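Side-chain contacts in ubiquitin-conjugating enzyme E2 U (Homo sapiens, PDB 1YRV), which catalyses the covalent attachment of ubiquitin to other proteins through its UBC core, accepting ubiquitin from an E1 enzyme as a thioester: residues P107-D110 with F111-N114; Y122-S125 with S126-A130; T93-H97 with P98-P102. One frame throughout, in Å; residues are numbered along the deposited sequence.

Interaction 1. Residues P107-D110 with F111-N114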
ATOM      1  N   PRO A 107       5.248  -2.807   4.464  1.00 54.34           N
ATOM      2  CA  PRO A 107       4.845  -1.689   5.321  1.00 54.07           C
ATOM      3  C   PRO A 107       4.072  -2.112   6.573  1.00 54.24           C
ATOM      4  O   PRO A 107       3.130  -2.854   6.460  1.00 57.83           O
ATOM      5  CB  PRO A 107       3.986  -0.855   4.390  1.00 53.62           C
ATOM      6  CG  PRO A 107       3.336  -1.888   3.516  1.00 51.92           C
ATOM      7  CD  PRO A 107       4.446  -2.861   3.226  1.00 50.76           C
ATOM      8  N   CYS A 108       4.464  -1.629   7.747  1.00 53.95           N
ATOM      9  CA  CYS A 108       3.778  -1.956   8.984  1.00 54.17           C
ATOM     10  C   CYS A 108       2.511  -1.130   9.073  1.00 53.35           C
ATOM     11  O   CYS A 108       2.535   0.045   9.451  1.00 52.71           O
ATOM     12  CB  CYS A 108       4.639  -1.632  10.190  1.00 54.96           C
ATOM     13  SG  CYS A 108       6.201  -2.502  10.234  1.00 61.24           S
ATOM     14  N   ILE A 109       1.404  -1.762   8.720  1.00 52.30           N
ATOM     15  CA  ILE A 109       0.116  -1.112   8.723  1.00 51.41           C
ATOM     16  C   ILE A 109      -0.786  -1.961   9.577  1.00 50.17           C
ATOM     17  O   ILE A 109      -0.928  -3.151   9.323  1.00 51.21           O
ATOM     18  CB  ILE A 109      -0.485  -1.080   7.311  1.00 50.02           C
ATOM     19  CG1 ILE A 109       0.443  -0.323   6.366  1.00 50.68           C
ATOM     20  CG2 ILE A 109      -1.878  -0.466   7.362  1.00 50.99           C
ATOM     21  CD1 ILE A 109       0.766   1.074   6.823  1.00 48.57           C
ATOM     22  N   ASP A 110      -1.422  -1.358  10.561  1.00 49.18           N
ATOM     23  CA  ASP A 110      -2.309  -2.126  11.425  1.00 52.91           C
ATOM     24  C   ASP A 110      -3.360  -3.025  10.781  1.00 51.76           C
ATOM     25  O   ASP A 110      -3.385  -4.232  11.041  1.00 52.02           O
ATOM     26  CB  ASP A 110      -3.005  -1.200  12.409  1.00 55.94           C
ATOM     27  CG  ASP A 110      -2.096  -0.792  13.505  1.00 63.39           C
ATOM     28  OD1 ASP A 110      -2.559  -0.732  14.682  1.00 67.09           O
ATOM     29  OD2 ASP A 110      -0.901  -0.531  13.178  1.00 66.40           O
ATOM     30  N   PHE A 111      -4.232  -2.430   9.970  1.00 49.90           N
ATOM     31  CA  PHE A 111      -5.292  -3.177   9.325  1.00 48.33           C
ATOM     32  C   PHE A 111      -4.781  -4.235   8.381  1.00 47.69           C
ATOM     33  O   PHE A 111      -5.557  -5.016   7.828  1.00 47.10           O
ATOM     34  CB  PHE A 111      -6.255  -2.240   8.601  1.00 50.48           C
ATOM     35  CG  PHE A 111      -5.731  -1.686   7.314  1.00 48.14           C
ATOM     36  CD1 PHE A 111      -5.817  -2.413   6.128  1.00 47.94           C
ATOM     37  CD2 PHE A 111      -5.204  -0.405   7.274  1.00 48.98           C
ATOM     38  CE1 PHE A 111      -5.378  -1.857   4.891  1.00 47.28           C
ATOM     39  CE2 PHE A 111      -4.760   0.170   6.058  1.00 46.01           C
ATOM     40  CZ  PHE A 111      -4.851  -0.562   4.867  1.00 46.65           C
ATOM     41  N   LEU A 112      -3.465  -4.291   8.237  1.00 46.94           N
ATOM     42  CA  LEU A 112      -2.867  -5.268   7.367  1.00 47.03           C
ATOM     43  C   LEU A 112      -2.195  -6.355   8.162  1.00 48.27           C
ATOM     44  O   LEU A 112      -2.163  -7.510   7.738  1.00 49.25           O
ATOM     45  CB  LEU A 112      -1.850  -4.609   6.445  1.00 44.82           C
ATOM     46  CG  LEU A 112      -2.371  -3.772   5.281  1.00 44.39           C
ATOM     47  CD1 LEU A 112      -1.161  -3.439   4.451  1.00 45.41           C
ATOM     48  CD2 LEU A 112      -3.396  -4.537   4.405  1.00 46.05           C
ATOM     49  N   ASP A 113      -1.695  -5.989   9.336  1.00 50.23           N
ATOM     50  CA  ASP A 113      -0.960  -6.926  10.189  1.00 50.36           C
ATOM     51  C   ASP A 113      -1.705  -7.341  11.424  1.00 50.89           C
ATOM     52  O   ASP A 113      -1.416  -8.378  12.005  1.00 50.89           O
ATOM     53  CB  ASP A 113       0.361  -6.306  10.637  1.00 51.23           C
ATOM     54  CG  ASP A 113       1.115  -5.670   9.501  1.00 51.83           C
ATOM     55  OD1 ASP A 113       1.032  -6.187   8.381  1.00 50.33           O
ATOM     56  OD2 ASP A 113       1.795  -4.656   9.728  1.00 54.98           O
ATOM     57  N   ASN A 114      -2.651  -6.525  11.847  1.00 51.59           N
ATOM     58  CA  ASN A 114      -3.398  -6.877  13.032  1.00 52.99           C
ATOM     59  C   ASN A 114      -4.763  -7.409  12.601  1.00 52.28           C
ATOM     60  O   ASN A 114      -5.571  -6.668  12.061  1.00 51.46           O
ATOM     61  CB  ASN A 114      -3.553  -5.650  13.920  1.00 54.70           C
ATOM     62  CG  ASN A 114      -4.126  -5.991  15.272  1.00 56.94           C
ATOM     63  OD1 ASN A 114      -4.768  -7.035  15.456  1.00 58.99           O
ATOM     64  ND2 ASN A 114      -3.927  -5.098  16.226  1.00 57.89           N
TER
HETATM   65  O   HOH W   1       1.617  -5.127   6.291  1.00 49.41           O
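Asp113 N donates to Ile109 O over 2.9 Å. One residue on, Asn114 N donates to Asp110 O with an N-H...O angle of 161°; the modelled separation of 2.5 Å is shorter than usual, so its exact length is doubtful. The side chain of Asp113 folds back over the start of this turn. With its CG anti to the carbonyl carbon (chi1 -47°), OD2 reaches Ile109 N at 3.1 Å in a weak, bent bond of 130°, while a water lies between Asp113 OD1 and Pro107 O, within bonding distance of both. The carboxylate thus spans the N-cap residue and the chain just ahead of it. The turn is the short helix 110-113 of the UBC fold, which begins two residues after Cys108, the predicted site of the glycyl thioester. Cys108 CA lies 3.4 Å from Asp113 OD2. On the other side of the turn the contact is apolar. Ile109 CG2 presses tightly on the Phe111 ring, 3.2 Å from CE2, the two side chains running side by side. Leu112 lies alongside Ile109 in the same sense, and its CD1 rests 3.8 Å from Ile109 CB. Further out, Met134 of helix 124-135 packs on both Ile109 and Phe111, Tyr122 stacks with the Phe111 ring, and Leu112 leans on Val89 of strand 88-91.

Interaction 2. Residues Y122-S125 with S126-A130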
ATOM      1  N   TYR A 122     -13.071  -2.692   4.033  1.00 47.65           N
ATOM      2  CA  TYR A 122     -11.906  -2.246   3.299  1.00 48.26           C
ATOM      3  C   TYR A 122     -11.943  -2.750   1.849  1.00 46.65           C
ATOM      4  O   TYR A 122     -11.744  -3.930   1.609  1.00 50.07           O
ATOM      5  CB  TYR A 122     -10.654  -2.782   3.950  1.00 49.59           C
ATOM      6  CG  TYR A 122     -10.118  -1.935   5.067  1.00 53.33           C
ATOM      7  CD1 TYR A 122      -9.500  -0.722   4.802  1.00 55.83           C
ATOM      8  CD2 TYR A 122     -10.179  -2.377   6.385  1.00 52.75           C
ATOM      9  CE1 TYR A 122      -8.944   0.031   5.819  1.00 58.59           C
ATOM     10  CE2 TYR A 122      -9.635  -1.643   7.417  1.00 55.40           C
ATOM     11  CZ  TYR A 122      -9.015  -0.432   7.134  1.00 58.33           C
ATOM     12  OH  TYR A 122      -8.481   0.347   8.138  1.00 58.06           O
ATOM     13  N   THR A 123     -12.185  -1.864   0.893  1.00 43.19           N
ATOM     14  CA  THR A 123     -12.206  -2.231  -0.528  1.00 42.45           C
ATOM     15  C   THR A 123     -10.889  -1.808  -1.195  1.00 40.76           C
ATOM     16  O   THR A 123     -10.095  -1.095  -0.596  1.00 41.75           O
ATOM     17  CB  THR A 123     -13.318  -1.505  -1.265  1.00 41.61           C
ATOM     18  OG1 THR A 123     -13.051  -0.101  -1.206  1.00 42.96           O
ATOM     19  CG2 THR A 123     -14.677  -1.795  -0.611  1.00 37.06           C
ATOM     20  N   LEU A 124     -10.655  -2.225  -2.437  1.00 39.51           N
ATOM     21  CA  LEU A 124      -9.421  -1.822  -3.113  1.00 38.91           C
ATOM     22  C   LEU A 124      -9.166  -0.316  -2.967  1.00 40.66           C
ATOM     23  O   LEU A 124      -8.026   0.090  -2.747  1.00 41.07           O
ATOM     24  CB  LEU A 124      -9.462  -2.187  -4.605  1.00 40.36           C
ATOM     25  CG  LEU A 124      -8.206  -1.985  -5.482  1.00 39.67           C
ATOM     26  CD1 LEU A 124      -7.052  -2.810  -4.977  1.00 39.96           C
ATOM     27  CD2 LEU A 124      -8.514  -2.387  -6.936  1.00 43.65           C
ATOM     28  N   SER A 125     -10.224   0.494  -3.120  1.00 42.18           N
ATOM     29  CA  SER A 125     -10.155   1.956  -2.993  1.00 43.31           C
ATOM     30  C   SER A 125      -9.721   2.402  -1.600  1.00 41.76           C
ATOM     31  O   SER A 125      -8.874   3.258  -1.469  1.00 41.63           O
ATOM     32  CB  SER A 125     -11.512   2.596  -3.308  1.00 41.20           C
ATOM     33  OG  SER A 125     -11.883   2.368  -4.643  1.00 42.36           O
ATOM     34  N   SER A 126     -10.336   1.824  -0.575  1.00 43.35           N
ATOM     35  CA  SER A 126     -10.036   2.140   0.815  1.00 43.16           C
ATOM     36  C   SER A 126      -8.593   1.915   1.100  1.00 43.60           C
ATOM     37  O   SER A 126      -7.891   2.776   1.631  1.00 46.36           O
ATOM     38  CB  SER A 126     -10.803   1.234   1.768  1.00 41.78           C
ATOM     39  OG  SER A 126     -12.149   1.582   1.809  1.00 49.98           O
ATOM     40  N   ILE A 127      -8.170   0.704   0.780  1.00 43.15           N
ATOM     41  CA  ILE A 127      -6.801   0.280   0.979  1.00 41.02           C
ATOM     42  C   ILE A 127      -5.825   1.238   0.306  1.00 40.32           C
ATOM     43  O   ILE A 127      -4.789   1.573   0.863  1.00 42.35           O
ATOM     44  CB  ILE A 127      -6.611  -1.112   0.390  1.00 39.20           C
ATOM     45  CG1 ILE A 127      -7.649  -2.073   1.026  1.00 39.91           C
ATOM     46  CG2 ILE A 127      -5.153  -1.503   0.516  1.00 35.83           C
ATOM     47  CD1 ILE A 127      -7.613  -3.464   0.463  1.00 34.88           C
ATOM     48  N   LEU A 128      -6.162   1.678  -0.894  1.00 39.74           N
ATOM     49  CA  LEU A 128      -5.273   2.566  -1.617  1.00 41.30           C
ATOM     50  C   LEU A 128      -5.227   3.953  -0.953  1.00 43.29           C
ATOM     51  O   LEU A 128      -4.143   4.481  -0.722  1.00 44.61           O
ATOM     52  CB  LEU A 128      -5.696   2.633  -3.093  1.00 40.04           C
ATOM     53  CG  LEU A 128      -5.582   1.310  -3.890  1.00 43.74           C
ATOM     54  CD1 LEU A 128      -5.987   1.444  -5.389  1.00 40.13           C
ATOM     55  CD2 LEU A 128      -4.112   0.861  -3.814  1.00 44.42           C
ATOM     56  N   LEU A 129      -6.384   4.527  -0.614  1.00 44.12           N
ATOM     57  CA  LEU A 129      -6.398   5.830   0.038  1.00 42.17           C
ATOM     58  C   LEU A 129      -5.769   5.695   1.408  1.00 42.94           C
ATOM     59  O   LEU A 129      -4.948   6.527   1.792  1.00 45.04           O
ATOM     60  CB  LEU A 129      -7.826   6.387   0.183  1.00 42.05           C
ATOM     61  CG  LEU A 129      -8.682   6.502  -1.103  1.00 43.40           C
ATOM     62  CD1 LEU A 129     -10.090   6.904  -0.743  1.00 43.09           C
ATOM     63  CD2 LEU A 129      -8.063   7.516  -2.098  1.00 43.56           C
ATOM     64  N   ALA A 130      -6.119   4.656   2.164  1.00 41.16           N
ATOM     65  CA  ALA A 130      -5.516   4.534   3.492  1.00 41.64           C
ATOM     66  C   ALA A 130      -3.996   4.455   3.389  1.00 42.15           C
ATOM     67  O   ALA A 130      -3.280   5.139   4.143  1.00 43.99           O
ATOM     68  CB  ALA A 130      -6.064   3.303   4.261  1.00 39.07           C
TER
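Thr123 and Ile127 are joined by the first of the backbone hydrogen bonds that start helix 124-135: Ile127 N donates to Thr123 O, 3.0 Å away, with an N-H...O angle of 173°. Leu129 N donates to Ser125 O at 2.9 Å, and Leu128 N to Leu124 O. Thr123 is also the N-cap by its side chain. Its OG1 sits between the backbone N and the carbonyl carbon (chi1 63°), where it accepts from Ser126 N in a straight but weak bond of 3.4 Å.

Aliphatic carbons pack on the backbone carbonyls with the same spacing: Ile127 CG1 lies 3.1 Å from Thr123 O, and Leu128 CG is 3.0 Å from Leu124 O. Among the apolar pairs, the side chains of Leu124 and Leu128 cross obliquely, CG of Leu124 4.1 Å from CD1 of Leu128, and Tyr122 CB is 4.3 Å from Ile127 CG1. Tyr122, just ahead of the cap, also brings CD1 to 3.8 Å from Ser126 CB.

At the first turn the amide of Leu124 is taken by Asp31 OD2 of helix 23-38. The weak threonine cap is therefore supplemented by a carboxylate, whose negative charge would probably interact favourably with the positive end of the helix dipole.

Interaction 3. Residues T93-H97 with P98-P102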
ATOM      1  N   THR A  93      10.716  -1.946  -4.357  1.00 62.03           N
ATOM      2  CA  THR A  93      12.101  -1.661  -3.983  1.00 60.64           C
ATOM      3  C   THR A  93      12.100  -1.121  -2.570  1.00 60.29           C
ATOM      4  O   THR A  93      11.591  -0.033  -2.324  1.00 60.59           O
ATOM      5  CB  THR A  93      12.744  -0.625  -4.903  1.00 61.21           C
ATOM      6  OG1 THR A  93      12.518  -0.991  -6.266  1.00 64.32           O
ATOM      7  CG2 THR A  93      14.232  -0.592  -4.677  1.00 61.20           C
ATOM      8  N   ILE A  94      12.659  -1.901  -1.641  1.00 59.73           N
ATOM      9  CA  ILE A  94      12.716  -1.512  -0.241  1.00 57.95           C
ATOM     10  C   ILE A  94      13.110  -0.053  -0.148  1.00 56.71           C
ATOM     11  O   ILE A  94      14.170   0.336  -0.632  1.00 55.50           O
ATOM     12  CB  ILE A  94      13.729  -2.361   0.525  1.00 59.26           C
ATOM     13  CG1 ILE A  94      13.244  -3.816   0.569  1.00 60.42           C
ATOM     14  CG2 ILE A  94      13.932  -1.799   1.919  1.00 59.52           C
ATOM     15  CD1 ILE A  94      14.237  -4.771   1.193  1.00 61.94           C
ATOM     16  N   PRO A  95      12.235   0.779   0.455  1.00 55.50           N
ATOM     17  CA  PRO A  95      12.449   2.218   0.632  1.00 53.28           C
ATOM     18  C   PRO A  95      13.053   2.533   1.993  1.00 52.06           C
ATOM     19  O   PRO A  95      13.028   1.700   2.892  1.00 53.35           O
ATOM     20  CB  PRO A  95      11.045   2.765   0.500  1.00 53.61           C
ATOM     21  CG  PRO A  95      10.264   1.735   1.284  1.00 54.43           C
ATOM     22  CD  PRO A  95      10.853   0.411   0.829  1.00 54.21           C
ATOM     23  N   PHE A  96      13.612   3.732   2.128  1.00 51.47           N
ATOM     24  CA  PHE A  96      14.193   4.183   3.392  1.00 49.67           C
ATOM     25  C   PHE A  96      12.994   4.835   4.088  1.00 47.35           C
ATOM     26  O   PHE A  96      12.714   6.019   3.903  1.00 47.62           O
ATOM     27  CB  PHE A  96      15.288   5.218   3.138  1.00 49.57           C
ATOM     28  CG  PHE A  96      16.041   5.600   4.374  1.00 49.74           C
ATOM     29  CD1 PHE A  96      16.093   6.923   4.800  1.00 48.40           C
ATOM     30  CD2 PHE A  96      16.746   4.641   5.089  1.00 48.19           C
ATOM     31  CE1 PHE A  96      16.851   7.283   5.922  1.00 46.75           C
ATOM     32  CE2 PHE A  96      17.506   4.996   6.213  1.00 48.88           C
ATOM     33  CZ  PHE A  96      17.558   6.308   6.625  1.00 45.44           C
ATOM     34  N   HIS A  97      12.281   4.051   4.888  1.00 46.77           N
ATOM     35  CA  HIS A  97      11.053   4.520   5.507  1.00 42.50           C
ATOM     36  C   HIS A  97      10.945   3.965   6.909  1.00 43.41           C
ATOM     37  O   HIS A  97      11.256   2.816   7.151  1.00 45.43           O
ATOM     38  CB  HIS A  97       9.880   4.066   4.616  1.00 39.75           C
ATOM     39  CG  HIS A  97       8.554   4.642   5.003  1.00 40.30           C
ATOM     40  ND1 HIS A  97       7.980   4.391   6.232  1.00 39.58           N
ATOM     41  CD2 HIS A  97       7.725   5.485   4.355  1.00 38.04           C
ATOM     42  CE1 HIS A  97       6.853   5.072   6.325  1.00 40.49           C
ATOM     43  NE2 HIS A  97       6.669   5.743   5.205  1.00 40.86           N
ATOM     44  N   PRO A  98      10.515   4.786   7.861  1.00 44.88           N
ATOM     45  CA  PRO A  98      10.370   4.391   9.264  1.00 47.33           C
ATOM     46  C   PRO A  98       9.471   3.176   9.530  1.00 50.21           C
ATOM     47  O   PRO A  98       9.718   2.422  10.469  1.00 51.37           O
ATOM     48  CB  PRO A  98       9.813   5.652   9.926  1.00 45.16           C
ATOM     49  CG  PRO A  98      10.317   6.758   9.035  1.00 46.42           C
ATOM     50  CD  PRO A  98      10.100   6.182   7.669  1.00 45.56           C
ATOM     51  N   ASN A  99       8.435   2.976   8.718  1.00 52.13           N
ATOM     52  CA  ASN A  99       7.530   1.869   8.968  1.00 54.52           C
ATOM     53  C   ASN A  99       7.588   0.721   7.975  1.00 55.81           C
ATOM     54  O   ASN A  99       6.818  -0.232   8.091  1.00 56.94           O
ATOM     55  CB  ASN A  99       6.104   2.400   9.072  1.00 54.38           C
ATOM     56  CG  ASN A  99       5.989   3.549  10.056  1.00 54.88           C
ATOM     57  OD1 ASN A  99       5.420   4.585   9.739  1.00 56.83           O
ATOM     58  ND2 ASN A  99       6.544   3.378  11.243  1.00 54.01           N
ATOM     59  N   VAL A 100       8.504   0.790   7.016  1.00 55.21           N
ATOM     60  CA  VAL A 100       8.618  -0.282   6.041  1.00 55.19           C
ATOM     61  C   VAL A 100       9.739  -1.206   6.478  1.00 58.04           C
ATOM     62  O   VAL A 100      10.863  -0.770   6.718  1.00 58.87           O
ATOM     63  CB  VAL A 100       8.901   0.275   4.632  1.00 51.89           C
ATOM     64  CG1 VAL A 100       8.982  -0.849   3.632  1.00 50.58           C
ATOM     65  CG2 VAL A 100       7.812   1.255   4.245  1.00 47.59           C
ATOM     66  N   ASP A 101       9.415  -2.485   6.620  1.00 61.00           N
ATOM     67  CA  ASP A 101      10.396  -3.471   7.032  1.00 63.98           C
ATOM     68  C   ASP A 101      11.564  -3.395   6.064  1.00 66.68           C
ATOM     69  O   ASP A 101      11.427  -3.733   4.888  1.00 65.98           O
ATOM     70  CB  ASP A 101       9.819  -4.871   6.979  1.00 65.29           C
ATOM     71  CG  ASP A 101      10.629  -5.848   7.793  1.00 67.76           C
ATOM     72  OD1 ASP A 101      10.230  -6.107   8.951  1.00 68.37           O
ATOM     73  OD2 ASP A 101      11.664  -6.340   7.285  1.00 68.17           O
ATOM     74  N   PRO A 102      12.742  -2.986   6.555  1.00 69.69           N
ATOM     75  CA  PRO A 102      13.916  -2.872   5.686  1.00 71.20           C
ATOM     76  C   PRO A 102      14.343  -4.194   5.066  1.00 73.25           C
ATOM     77  O   PRO A 102      15.047  -4.210   4.053  1.00 73.53           O
ATOM     78  CB  PRO A 102      14.964  -2.282   6.617  1.00 71.39           C
ATOM     79  CG  PRO A 102      14.612  -2.928   7.948  1.00 70.50           C
ATOM     80  CD  PRO A 102      13.109  -2.821   7.979  1.00 70.38           C
TER
HETATM   81  O   HOH W   2      12.718   0.955   5.313  1.00 56.42           O
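Residues 93-102 form neither helix nor strand, but His97-Val100 makes a type I beta turn, closed by a weak 3.4 Å hydrogen bond from Val100 N to His97 O. The His97 side chain bends over this turn. With CG anti to the backbone N (chi1 -171°), ND1 comes to face Asn99 N, which donates to it over 2.9 Å in a nearly straight bond of 167°. The donor lies in the ring plane, so the amide meets the imidazole at its edge. At the far side of the ring NE2 is hydrogen-bonded to Leu135 O; with ND1 accepting, this is consistent with a proton on NE2. Together the two bonds fix the rotation of the ring. Pro98 crosses it at about a right angle, its CD lying over one face 3.4 Å from His97 CG.

Val100 turns back against the incoming chain with both methyls. CG2 packs 3.5 Å from His97 CB and meets the ring obliquely, while CG1 is 3.6 Å from CD of Pro95; the side chains of Val100 and Pro95 cross at about a right angle. A water links the two limbs of the loop, bonding to Pro95 O, to His97 N and, at 2.9 Å, to Val100 O. Near the open end, Ile94 CD1 approaches Pro102 O to 3.0 Å.

The polar end of Asn99 is held by Val139 N through OD1, and its side chain lies about 4 Å from that of Cys108, the predicted thioester residue. His97, Pro98 and Asn99 are the HPN signature of ubiquitin-conjugating enzymes, a turn held by the His97 bonds, upstream of the active-site cysteine and beside it in the fold.

From the N terminus the order is interaction 3, then 1, then 2; each is a local contact closed before the next opens, so none nests or crosses. Residues 93-102, with the turn at 97-100, lie in the long loop after strand 88-91. Interaction 1 ends that loop by winding into helix 110-113. These two meet where Cys108 N probably hydrogen-bonds to Asn99 O, 2.8 Å away. Interaction 2 begins helix 124-135 and touches interaction 1 through Phe111, whose CE2 lies 3.8 Å from Ala130 CB. Interactions 2 and 3 do not touch and lie on opposite sides of the chain's centre, leaving interaction 1 as the connection between them.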